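Local coordinates for protein oxalate oxidase 1 (Hordeum vulgare, PDB 1FI2) that oxidises oxalate with molecular oxygen to carbon dioxide and hydrogen peroxide at a manganese centre, and also has superoxide dismutase activity, at residues 183-186 against 187-191. Residues are numbered along the deposited sequence; the frame is centred on the assembly and turned at random.
Sequences LRVE and AGVVE
The backbone carbonyl oxygen of Glu186 is gripped, though weakly, by two amides from the first turn of helix 187-196. Val190 N donates to Glu186 O over 3.3 Å at a nearly straight 164°, the i to i+4 bond expected of an alpha-helix, while Val189 N lies nearer to Glu186 O, at 3.1 Å, but is bent to 129°. One residue on, the next i to i+4 bond, Glu191 N to Ala187 O, is shorter at 2.8 Å. Glu186 occupies the N-cap position, where a negative charge near the helix start may be mildly favourable, but its carboxylate makes no hydrogen bond to the amides of the first turn. Its side chain leans instead on a hydrocarbon: the chi1 of 64° sets CG between the backbone N and carbonyl carbon, and from there Glu186 CG meets Val189 CG2 at 3.7 Å, the two side chains crossing at about a right angle. The chain extends beyond CG, and the residue is exposed, as suits a charged group.

Here a short turn joins two consecutive helices at the periphery of the cupin jellyroll subunit, far from the manganese site. Arg184, the first residue past helix 176-183, leaves helical geometry with positive phi, and Val185 and Glu186 lead into the next helix. Val185 supplies the apolar filling of the turn: its CG2 rests on Val189 CG1 at 3.8 Å and stands 4.1 Å from Val190 CG2. Branched and compact, the valines can touch with little side-chain freedom to lose. Val190, buried, also packs on Leu179 and Thr180 of the preceding helix, joining the two helices through their side chains. Val189 meets Val189 of a second subunit of the hexamer, Val185 packs on Leu193 of that subunit, and Arg184 NH1 forms a salt bridge with the terminal carboxylate of its Ser201.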
loop_
_atom_site.group_PDB
_atom_site.type_symbol
_atom_site.label_atom_id
_atom_site.label_comp_id
_atom_site.label_asym_id
_atom_site.label_seq_id
_atom_site.Cartn_x
_atom_site.Cartn_y
_atom_site.Cartn_z
ATOM N N LEU A 183 -0.633 -29.639 22.470
ATOM C CA LEU A 183 0.758 -29.984 22.754
ATOM C C LEU A 183 1.020 -31.472 22.872
ATOM O O LEU A 183 2.169 -31.915 22.940
ATOM C CB LEU A 183 1.211 -29.251 24.025
ATOM C CG LEU A 183 1.128 -27.720 23.945
ATOM C CD1 LEU A 183 1.463 -27.093 25.288
ATOM C CD2 LEU A 183 2.049 -27.186 22.858
ATOM N N ARG A 184 -0.036 -32.271 22.897
ATOM C CA ARG A 184 0.033 -33.725 22.956
ATOM C C ARG A 184 0.717 -34.266 24.199
ATOM O O ARG A 184 1.390 -35.301 24.180
ATOM C CB ARG A 184 0.682 -34.247 21.661
ATOM C CG ARG A 184 -0.066 -33.863 20.387
ATOM C CD ARG A 184 0.805 -34.036 19.145
ATOM N NE ARG A 184 0.232 -33.341 17.997
ATOM C CZ ARG A 184 0.739 -33.272 16.778
ATOM N NH1 ARG A 184 1.888 -33.870 16.482
ATOM N NH2 ARG A 184 0.103 -32.585 15.834
ATOM N N VAL A 185 0.524 -33.613 25.340
ATOM C CA VAL A 185 1.047 -34.015 26.632
ATOM C C VAL A 185 -0.081 -33.962 27.668
ATOM O O VAL A 185 -1.128 -33.364 27.413
ATOM C CB VAL A 185 2.223 -33.171 27.148
ATOM C CG1 VAL A 185 3.500 -33.409 26.350
ATOM C CG2 VAL A 185 1.884 -31.687 27.148
ATOM N N GLU A 186 0.131 -34.586 28.818
ATOM C CA GLU A 186 -0.876 -34.629 29.872
ATOM C C GLU A 186 -1.068 -33.282 30.554
ATOM O O GLU A 186 -0.212 -32.404 30.480
ATOM C CB GLU A 186 -0.488 -35.678 30.913
ATOM C CG GLU A 186 0.809 -35.361 31.650
ATOM C CD GLU A 186 1.476 -36.640 32.127
ATOM O OE1 GLU A 186 2.708 -36.763 31.959
ATOM O OE2 GLU A 186 0.757 -37.523 32.641
ATOM N N ALA A 187 -2.162 -33.142 31.295
ATOM C CA ALA A 187 -2.494 -31.916 32.005
ATOM C C ALA A 187 -1.420 -31.463 32.981
ATOM O O ALA A 187 -1.135 -30.269 33.090
ATOM C CB ALA A 187 -3.820 -32.090 32.741
ATOM N N GLY A 188 -0.801 -32.390 33.705
ATOM C CA GLY A 188 0.274 -32.083 34.635
ATOM C C GLY A 188 1.439 -31.346 33.986
ATOM O O GLY A 188 1.999 -30.427 34.581
ATOM N N VAL A 189 1.795 -31.707 32.759
ATOM C CA VAL A 189 2.873 -31.033 32.036
ATOM C C VAL A 189 2.437 -29.613 31.683
ATOM O O VAL A 189 3.184 -28.651 31.868
ATOM C CB VAL A 189 3.282 -31.813 30.778
ATOM C CG1 VAL A 189 4.358 -31.077 29.992
ATOM C CG2 VAL A 189 3.765 -33.212 31.148
ATOM N N VAL A 190 1.195 -29.471 31.216
ATOM C CA VAL A 190 0.661 -28.153 30.878
ATOM C C VAL A 190 0.620 -27.245 32.098
ATOM O O VAL A 190 1.055 -26.091 32.023
ATOM C CB VAL A 190 -0.729 -28.258 30.229
ATOM C CG1 VAL A 190 -1.348 -26.887 29.993
ATOM C CG2 VAL A 190 -0.635 -29.020 28.912
ATOM N N GLU A 191 0.164 -27.765 33.242
ATOM C CA GLU A 191 0.118 -26.972 34.467
ATOM C C GLU A 191 1.511 -26.572 34.935
ATOM O O GLU A 191 1.693 -25.469 35.459
ATOM C CB GLU A 191 -0.664 -27.681 35.569
ATOM C CG GLU A 191 -2.130 -27.907 35.269
ATOM C CD GLU A 191 -3.001 -26.677 35.177
ATOM O OE1 GLU A 191 -2.536 -25.542 35.412
ATOM O OE2 GLU A 191 -4.204 -26.831 34.855
#